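Aminotransferase (Neisseria meningitidis Z2491, PDB 3JTX) probably catalyses the pyridoxal phosphate-dependent transfer of amino groups between amino acids and keto acids, as in class I and II aminotransferases. Local coordinates at residues Cys175-Pro180 / Asn218-Cys223; Ser211-Asp216 / Ile297-Leu302. One frame throughout, in Å; residues are numbered along the deposited sequence.

Contact 1 of 2, residues Cys175-Pro180 / Asn218-Cys223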
ATOM      1  N   CYS A 175      -0.153  -9.913 -19.808  1.00 15.23           N
ATOM      2  CA  CYS A 175      -0.340  -8.470 -19.893  1.00 15.44           C
ATOM      3  C   CYS A 175      -1.062  -8.201 -21.205  1.00 15.55           C
ATOM      4  O   CYS A 175      -0.478  -8.368 -22.282  1.00 16.23           O
ATOM      5  CB  CYS A 175       0.998  -7.734 -19.831  1.00 15.64           C
ATOM      6  SG  CYS A 175       0.843  -5.926 -19.780  1.00 18.50           S
ATOM      7  N   SER A 176      -2.339  -7.835 -21.110  1.00 15.59           N
ATOM      8  CA  SER A 176      -3.224  -7.737 -22.279  1.00 15.72           C
ATOM      9  C   SER A 176      -4.253  -6.627 -22.112  1.00 15.37           C
ATOM     10  O   SER A 176      -5.097  -6.725 -21.228  1.00 16.66           O
ATOM     11  CB  SER A 176      -3.949  -9.061 -22.498  1.00 15.63           C
ATOM     12  OG  SER A 176      -4.729  -9.027 -23.684  1.00 15.67           O
ATOM     13  N   PRO A 177      -4.186  -5.560 -22.939  1.00 15.28           N
ATOM     14  CA  PRO A 177      -3.168  -5.278 -23.970  1.00 15.57           C
ATOM     15  C   PRO A 177      -1.760  -5.230 -23.409  1.00 16.00           C
ATOM     16  O   PRO A 177      -1.559  -4.756 -22.291  1.00 16.40           O
ATOM     17  CB  PRO A 177      -3.553  -3.889 -24.485  1.00 15.83           C
ATOM     18  CG  PRO A 177      -5.017  -3.784 -24.200  1.00 15.98           C
ATOM     19  CD  PRO A 177      -5.259  -4.545 -22.942  1.00 14.77           C
ATOM     20  N   ASN A 178      -0.789  -5.670 -24.201  1.00 15.45           N
ATOM     21  CA  ASN A 178       0.577  -5.769 -23.726  1.00 15.70           C
ATOM     22  C   ASN A 178       1.326  -4.433 -23.772  1.00 15.57           C
ATOM     23  O   ASN A 178       1.140  -3.617 -24.677  1.00 15.28           O
ATOM     24  CB  ASN A 178       1.332  -6.817 -24.540  1.00 15.38           C
ATOM     25  CG  ASN A 178       2.702  -7.102 -23.980  1.00 16.15           C
ATOM     26  OD1 ASN A 178       3.706  -6.534 -24.436  1.00 16.31           O
ATOM     27  ND2 ASN A 178       2.760  -7.977 -22.986  1.00 13.89           N
ATOM     28  N   ASN A 179       2.115  -4.199 -22.731  1.00 15.70           N
ATOM     29  CA  ASN A 179       3.161  -3.185 -22.720  1.00 15.55           C
ATOM     30  C   ASN A 179       4.455  -3.982 -22.871  1.00 16.26           C
ATOM     31  O   ASN A 179       4.802  -4.745 -21.976  1.00 16.60           O
ATOM     32  CB  ASN A 179       3.135  -2.433 -21.393  1.00 15.51           C
ATOM     33  CG  ASN A 179       4.213  -1.365 -21.277  1.00 17.23           C
ATOM     34  OD1 ASN A 179       5.038  -1.191 -22.176  1.00 16.82           O
ATOM     35  ND2 ASN A 179       4.198  -0.626 -20.161  1.00 18.14           N
ATOM     36  N   PRO A 180       5.204  -3.783 -23.969  1.00 16.65           N
ATOM     37  CA  PRO A 180       5.147  -2.721 -24.980  1.00 16.65           C
ATOM     38  C   PRO A 180       4.463  -3.031 -26.323  1.00 16.67           C
ATOM     39  O   PRO A 180       4.303  -2.123 -27.124  1.00 16.88           O
ATOM     40  CB  PRO A 180       6.629  -2.484 -25.263  1.00 16.99           C
ATOM     41  CG  PRO A 180       7.216  -3.920 -25.219  1.00 16.35           C
ATOM     42  CD  PRO A 180       6.399  -4.632 -24.153  1.00 16.48           C
ATOM     43  N   ASN A 218     -13.036  -1.764 -31.562  1.00 23.61           N
ATOM     44  CA  ASN A 218     -12.521  -3.121 -31.371  0.50 22.90           C
ATOM     45  C   ASN A 218     -12.018  -3.305 -29.943  1.00 22.49           C
ATOM     46  O   ASN A 218     -10.818  -3.163 -29.671  1.00 21.96           O
ATOM     47  CB  ASN A 218     -11.405  -3.421 -32.376  0.50 22.96           C
ATOM     48  CG  ASN A 218     -11.907  -3.491 -33.805  0.50 22.06           C
ATOM     49  OD1 ASN A 218     -13.003  -3.972 -34.064  0.50 19.98           O
ATOM     50  ND2 ASN A 218     -11.097  -3.020 -34.738  0.50 21.37           N
ATOM     51  N   LYS A 219     -12.950  -3.626 -29.042  1.00 21.68           N
ATOM     52  CA  LYS A 219     -12.688  -3.729 -27.609  1.00 21.21           C
ATOM     53  C   LYS A 219     -11.839  -4.959 -27.292  1.00 20.19           C
ATOM     54  O   LYS A 219     -12.163  -6.052 -27.744  1.00 20.16           O
ATOM     55  CB  LYS A 219     -14.012  -3.800 -26.832  1.00 21.77           C
ATOM     56  CG  LYS A 219     -14.975  -2.680 -27.139  1.00 22.66           C
ATOM     57  CD  LYS A 219     -16.036  -2.474 -26.079  1.00 24.95           C
ATOM     58  CE  LYS A 219     -16.898  -3.686 -25.852  1.00 26.68           C
ATOM     59  NZ  LYS A 219     -18.199  -3.315 -25.202  1.00 27.35           N
ATOM     60  N   PRO A 220     -10.736  -4.788 -26.533  1.00 18.91           N
ATOM     61  CA  PRO A 220      -9.934  -5.963 -26.200  1.00 17.86           C
ATOM     62  C   PRO A 220     -10.678  -6.988 -25.347  1.00 17.11           C
ATOM     63  O   PRO A 220     -11.351  -6.637 -24.368  1.00 15.98           O
ATOM     64  CB  PRO A 220      -8.767  -5.387 -25.385  1.00 18.20           C
ATOM     65  CG  PRO A 220      -8.665  -3.951 -25.810  1.00 18.84           C
ATOM     66  CD  PRO A 220     -10.029  -3.521 -26.260  1.00 18.51           C
ATOM     67  N   LEU A 221     -10.529  -8.245 -25.734  1.00 16.19           N
ATOM     68  CA  LEU A 221     -10.941  -9.379 -24.937  1.00 15.86           C
ATOM     69  C   LEU A 221     -10.201  -9.358 -23.595  1.00 15.66           C
ATOM     70  O   LEU A 221      -8.992  -9.063 -23.535  1.00 14.81           O
ATOM     71  CB  LEU A 221     -10.611 -10.666 -25.708  1.00 16.06           C
ATOM     72  CG  LEU A 221     -10.869 -12.051 -25.097  1.00 16.68           C
ATOM     73  CD1 LEU A 221     -12.368 -12.313 -24.840  1.00 15.13           C
ATOM     74  CD2 LEU A 221     -10.284 -13.145 -26.030  1.00 15.73           C
ATOM     75  N   GLY A 222     -10.931  -9.649 -22.519  1.00 15.44           N
ATOM     76  CA  GLY A 222     -10.351  -9.761 -21.186  1.00 15.44           C
ATOM     77  C   GLY A 222     -10.341 -11.218 -20.721  1.00 15.13           C
ATOM     78  O   GLY A 222     -11.028 -12.077 -21.287  1.00 14.47           O
ATOM     79  N   CYS A 223      -9.524 -11.487 -19.712  1.00 14.60           N
ATOM     80  CA  CYS A 223      -9.351 -12.842 -19.170  0.50 14.28           C
ATOM     81  C   CYS A 223     -10.681 -13.457 -18.728  1.00 14.50           C
ATOM     82  O   CYS A 223     -11.015 -14.584 -19.090  1.00 14.08           O
ATOM     83  CB  CYS A 223      -8.372 -12.804 -17.992  0.50 13.91           C
ATOM     84  SG  CYS A 223      -8.168 -14.374 -17.090  0.50 11.20           S
TER
HETATM   85  O   HOH W   1      -6.803 -10.670 -23.818  1.00 16.41           O
HETATM   86  O   HOH W   2      -7.722  -7.096 -22.037  1.00 19.90           O

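Contact 2 of 2, residues Ser211-Asp216 / Ile297-Leu302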
ATOM      1  N   SER A 211      -7.035  -1.958 -21.009  1.00 16.83           N
ATOM      2  CA  SER A 211      -8.253  -2.488 -21.654  1.00 16.97           C
ATOM      3  C   SER A 211      -9.107  -1.438 -22.377  1.00 17.12           C
ATOM      4  O   SER A 211      -9.856  -1.783 -23.312  1.00 16.60           O
ATOM      5  CB  SER A 211      -9.145  -3.206 -20.632  1.00 17.05           C
ATOM      6  OG  SER A 211      -9.736  -2.283 -19.743  1.00 17.29           O
ATOM      7  N   GLU A 212      -9.036  -0.179 -21.934  1.00 16.96           N
ATOM      8  CA  GLU A 212      -9.893   0.877 -22.497  1.00 17.33           C
ATOM      9  C   GLU A 212      -9.215   1.740 -23.542  1.00 17.55           C
ATOM     10  O   GLU A 212      -9.856   2.609 -24.106  1.00 16.93           O
ATOM     11  CB  GLU A 212     -10.452   1.779 -21.390  1.00 17.57           C
ATOM     12  CG  GLU A 212     -11.180   1.005 -20.311  1.00 18.10           C
ATOM     13  CD  GLU A 212     -12.171   0.055 -20.918  1.00 17.73           C
ATOM     14  OE1 GLU A 212     -13.150   0.551 -21.504  1.00 18.94           O
ATOM     15  OE2 GLU A 212     -11.936  -1.175 -20.873  1.00 17.90           O
ATOM     16  N   ILE A 213      -7.929   1.508 -23.805  1.00 17.89           N
ATOM     17  CA  ILE A 213      -7.221   2.264 -24.835  1.00 18.04           C
ATOM     18  C   ILE A 213      -7.170   1.397 -26.097  1.00 18.15           C
ATOM     19  O   ILE A 213      -6.296   0.527 -26.234  1.00 16.87           O
ATOM     20  CB  ILE A 213      -5.799   2.696 -24.376  1.00 18.15           C
ATOM     21  CG1 ILE A 213      -5.836   3.350 -22.974  1.00 20.03           C
ATOM     22  CG2 ILE A 213      -5.191   3.624 -25.393  1.00 16.84           C
ATOM     23  CD1 ILE A 213      -6.769   4.522 -22.825  1.00 19.97           C
ATOM     24  N   TYR A 214      -8.132   1.638 -26.992  1.00 18.44           N
ATOM     25  CA  TYR A 214      -8.316   0.840 -28.204  1.00 19.17           C
ATOM     26  C   TYR A 214      -8.917   1.681 -29.325  1.00 20.02           C
ATOM     27  O   TYR A 214      -9.290   2.833 -29.114  1.00 19.41           O
ATOM     28  CB  TYR A 214      -9.198  -0.397 -27.927  1.00 18.91           C
ATOM     29  CG  TYR A 214     -10.611  -0.104 -27.426  1.00 18.56           C
ATOM     30  CD1 TYR A 214     -11.635   0.226 -28.308  1.00 18.66           C
ATOM     31  CD2 TYR A 214     -10.921  -0.181 -26.074  1.00 17.32           C
ATOM     32  CE1 TYR A 214     -12.933   0.489 -27.852  1.00 17.50           C
ATOM     33  CE2 TYR A 214     -12.208   0.088 -25.605  1.00 17.86           C
ATOM     34  CZ  TYR A 214     -13.215   0.420 -26.508  1.00 19.15           C
ATOM     35  OH  TYR A 214     -14.507   0.678 -26.072  1.00 19.02           O
ATOM     36  N   PHE A 215      -9.028   1.081 -30.506  1.00 21.32           N
ATOM     37  CA  PHE A 215      -9.377   1.792 -31.725  1.00 22.96           C
ATOM     38  C   PHE A 215     -10.638   1.252 -32.378  1.00 24.19           C
ATOM     39  O   PHE A 215     -10.997   0.085 -32.203  1.00 24.33           O
ATOM     40  CB  PHE A 215      -8.191   1.713 -32.701  1.00 23.27           C
ATOM     41  CG  PHE A 215      -6.873   1.946 -32.029  1.00 24.28           C
ATOM     42  CD1 PHE A 215      -6.571   3.191 -31.494  1.00 25.30           C
ATOM     43  CD2 PHE A 215      -5.970   0.910 -31.859  1.00 25.57           C
ATOM     44  CE1 PHE A 215      -5.382   3.409 -30.813  1.00 27.77           C
ATOM     45  CE2 PHE A 215      -4.781   1.117 -31.182  1.00 26.76           C
ATOM     46  CZ  PHE A 215      -4.483   2.368 -30.655  1.00 26.84           C
ATOM     47  N   ASP A 216     -11.325   2.138 -33.099  1.00 25.70           N
ATOM     48  CA  ASP A 216     -12.336   1.745 -34.084  1.00 26.87           C
ATOM     49  C   ASP A 216     -13.356   0.732 -33.562  1.00 26.67           C
ATOM     50  O   ASP A 216     -13.753  -0.179 -34.290  1.00 27.79           O
ATOM     51  CB  ASP A 216     -11.624   1.180 -35.330  1.00 27.54           C
ATOM     52  CG  ASP A 216     -10.793   2.239 -36.079  1.00 30.36           C
ATOM     53  OD1 ASP A 216     -11.379   3.279 -36.462  1.00 35.70           O
ATOM     54  OD2 ASP A 216      -9.571   2.034 -36.319  1.00 32.46           O
ATOM     55  N   ILE A 297     -14.651   7.733 -23.270  1.00 16.98           N
ATOM     56  CA  ILE A 297     -14.853   7.920 -24.703  1.00 17.24           C
ATOM     57  C   ILE A 297     -14.000   9.094 -25.219  1.00 17.76           C
ATOM     58  O   ILE A 297     -13.304   8.961 -26.219  1.00 17.37           O
ATOM     59  CB  ILE A 297     -16.340   8.141 -25.040  1.00 17.27           C
ATOM     60  CG1 ILE A 297     -17.142   6.846 -24.777  1.00 16.41           C
ATOM     61  CG2 ILE A 297     -16.492   8.636 -26.505  1.00 16.58           C
ATOM     62  CD1 ILE A 297     -18.662   7.065 -24.527  1.00 16.30           C
ATOM     63  N   ASP A 298     -14.016  10.219 -24.510  1.00 18.26           N
ATOM     64  CA  ASP A 298     -13.196  11.382 -24.886  1.00 18.52           C
ATOM     65  C   ASP A 298     -11.696  11.040 -24.889  1.00 18.46           C
ATOM     66  O   ASP A 298     -10.968  11.372 -25.817  1.00 18.54           O
ATOM     67  CB  ASP A 298     -13.450  12.540 -23.924  1.00 18.51           C
ATOM     68  CG  ASP A 298     -14.884  13.078 -23.994  1.00 20.53           C
ATOM     69  OD1 ASP A 298     -15.610  12.816 -24.977  1.00 20.76           O
ATOM     70  OD2 ASP A 298     -15.280  13.763 -23.029  1.00 24.31           O
ATOM     71  N   ASN A 299     -11.245  10.362 -23.843  1.00 18.82           N
ATOM     72  CA  ASN A 299      -9.840   9.968 -23.711  1.00 19.24           C
ATOM     73  C   ASN A 299      -9.418   9.078 -24.885  1.00 19.72           C
ATOM     74  O   ASN A 299      -8.377   9.301 -25.531  1.00 19.18           O
ATOM     75  CB  ASN A 299      -9.650   9.235 -22.379  1.00 19.24           C
ATOM     76  CG  ASN A 299      -8.196   9.091 -21.976  1.00 20.56           C
ATOM     77  OD1 ASN A 299      -7.391  10.012 -22.162  1.00 20.85           O
ATOM     78  ND2 ASN A 299      -7.857   7.940 -21.376  1.00 21.04           N
ATOM     79  N   ARG A 300     -10.237   8.066 -25.145  1.00 19.74           N
ATOM     80  CA  ARG A 300      -9.982   7.121 -26.222  0.50 20.62           C
ATOM     81  C   ARG A 300      -9.940   7.846 -27.569  1.00 20.25           C
ATOM     82  O   ARG A 300      -9.104   7.553 -28.418  1.00 20.60           O
ATOM     83  CB  ARG A 300     -11.047   6.014 -26.213  0.50 20.82           C
ATOM     84  CG  ARG A 300     -11.007   5.098 -27.405  0.50 22.38           C
ATOM     85  CD  ARG A 300     -12.047   4.002 -27.297  0.50 24.28           C
ATOM     86  NE  ARG A 300     -12.194   3.532 -25.928  0.50 25.85           N
ATOM     87  CZ  ARG A 300     -13.335   3.569 -25.247  0.50 26.22           C
ATOM     88  NH1 ARG A 300     -14.434   4.036 -25.821  0.50 26.61           N
ATOM     89  NH2 ARG A 300     -13.381   3.116 -24.002  0.50 26.69           N
ATOM     90  N   ARG A 301     -10.818   8.823 -27.758  1.00 20.49           N
ATOM     91  CA  ARG A 301     -10.831   9.615 -28.995  1.00 21.11           C
ATOM     92  C   ARG A 301      -9.510  10.401 -29.205  1.00 21.08           C
ATOM     93  O   ARG A 301      -9.033  10.518 -30.343  1.00 21.44           O
ATOM     94  CB  ARG A 301     -12.043  10.558 -29.016  1.00 21.45           C
ATOM     95  CG  ARG A 301     -12.234  11.355 -30.305  1.00 22.75           C
ATOM     96  N   LEU A 302      -8.921  10.932 -28.129  1.00 20.95           N
ATOM     97  CA  LEU A 302      -7.617  11.616 -28.229  1.00 21.00           C
ATOM     98  C   LEU A 302      -6.552  10.666 -28.773  1.00 20.97           C
ATOM     99  O   LEU A 302      -5.782  11.038 -29.658  1.00 21.08           O
ATOM    100  CB  LEU A 302      -7.149  12.174 -26.876  1.00 20.98           C
ATOM    101  CG  LEU A 302      -7.911  13.348 -26.237  1.00 21.46           C
ATOM    102  CD1 LEU A 302      -7.383  13.596 -24.823  1.00 21.18           C
ATOM    103  CD2 LEU A 302      -7.836  14.629 -27.083  1.00 22.17           C
TER

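Contact 1 of 2, residues Cys175-Pro180 / Asn218-Cys223
Pro-177 and Pro-220 bring together two loops at the C-terminal ends of neighbouring parallel strands, 169-175 and 203-207, in the large mixed sheet of a class I and II aminotransferase. Apolar contact is slight. The ring carbons CG of Pro-177 and CG of Pro-220 meet 4.0 Å apart, and the two rings cross at about a right angle. The peptide bond before Pro-177 is cis.

Polar contact is made through water, with no direct hydrogen bond between the loops. One water takes a hydrogen bond from Ser-176 OG at 2.6 Å and gives one to the backbone O of Leu-221. A second donates to Ser-176 O and to Leu-221 O, at 2.8 Å each. Leu-221 O is thus gripped by two waters. Ser-176 OG stands anti to the backbone N (chi1 -175°), which carries it toward Leu-221 O. It also accepts from the backbone N of Leu-185.

Beyond this, the 175-180 loop reaches the cofactor. Asn-179 ND2 hydrogen-bonds to O3 of the pyridoxal phosphate-lysine residue at position 245, and Asn-179 OD1 accepts from Arg-374. Two weak hydrogen bonds lie within the segment: Asn-178 ND2 to Cys-175 O at 3.3 Å, and Asn-179 N to Cys-175 SG at 3.6 Å.

Contact 2 of 2, residues Ser211-Asp216 / Ile297-Leu302
The guanidinium of Arg-300 lies flat on the ring of Tyr-214, with the planes only 14° apart and the centres 4.1 Å apart. Tyr-214 OH sits over the centre of one guanidinium face, 3.2 Å from Arg-300 CZ. This is a stacking contact: the angles to NH1 and NH2 are too poor for hydrogen bonds. Arg-300 NE lies over one face of the Tyr-214 ring, offset toward its rim. The chain of Arg-300 also covers the ring, with CD 3.9 Å from the centroid in a CH-pi contact. A bend at chi3 (-37°) in an otherwise extended chain lays the guanidinium along the tyrosine.

At the guanidinium edge, in its plane, is the backbone O of Glu-212. Arg-300 NE donates to it at 3.1 Å, nearly straight at 166°. The donor is tilted from the carbonyl plane. The carboxylate of Glu-212 adds a longer salt bridge, OE1 to Arg-300 NH2 at 3.6 Å, and stands almost perpendicular to the guanidinium.

The contact fastens the loop after strand 203-207 to helix 294-314. That strand belongs to the large mixed sheet of the fold type I pyridoxal phosphate-dependent enzymes.

Glu-212 has further partners at its other oxygen. OE2 accepts from Ser-211 OG at 2.7 Å through its anti lone pair and forms a salt bridge with Arg-82. The carboxylate is therefore shared by two arginines, which probably helps to keep it ionised.

Asn-299, the residue before Arg-300 on the helix, adds a second contact. Its ND2 meets Ile-213 CD1 at 3.9 Å and makes weak hydrogen bonds to Arg-246 O and to the backbone O of the modified lysine at position 245. Its OD1 accepts from His-42 and Asn-248.

The centres of contacts 1 and 2 are about 13 Å apart, and their segments alternate along the chain: 175-180, 211-216, 218-223, 297-302. Segments 211-216 and 218-223 belong to one loop, between strand 203-207 and helix 223-229. Contact 1 joins this loop to the one after strand 169-175, and contact 2 joins it to helix 294-314. The two also touch directly: Pro-220 CD lies 3.5 Å from Tyr-214 CD2, and Pro-177 CD lies 3.7 Å from Ser-211 N. Arg-82 NH2 bonds to both Pro-220 O and Ser-211 O, and so spans both. Asn-179 of contact 1 and, weakly, Asn-299 of contact 2 reach the modified lysine, so both contacts border the cofactor site.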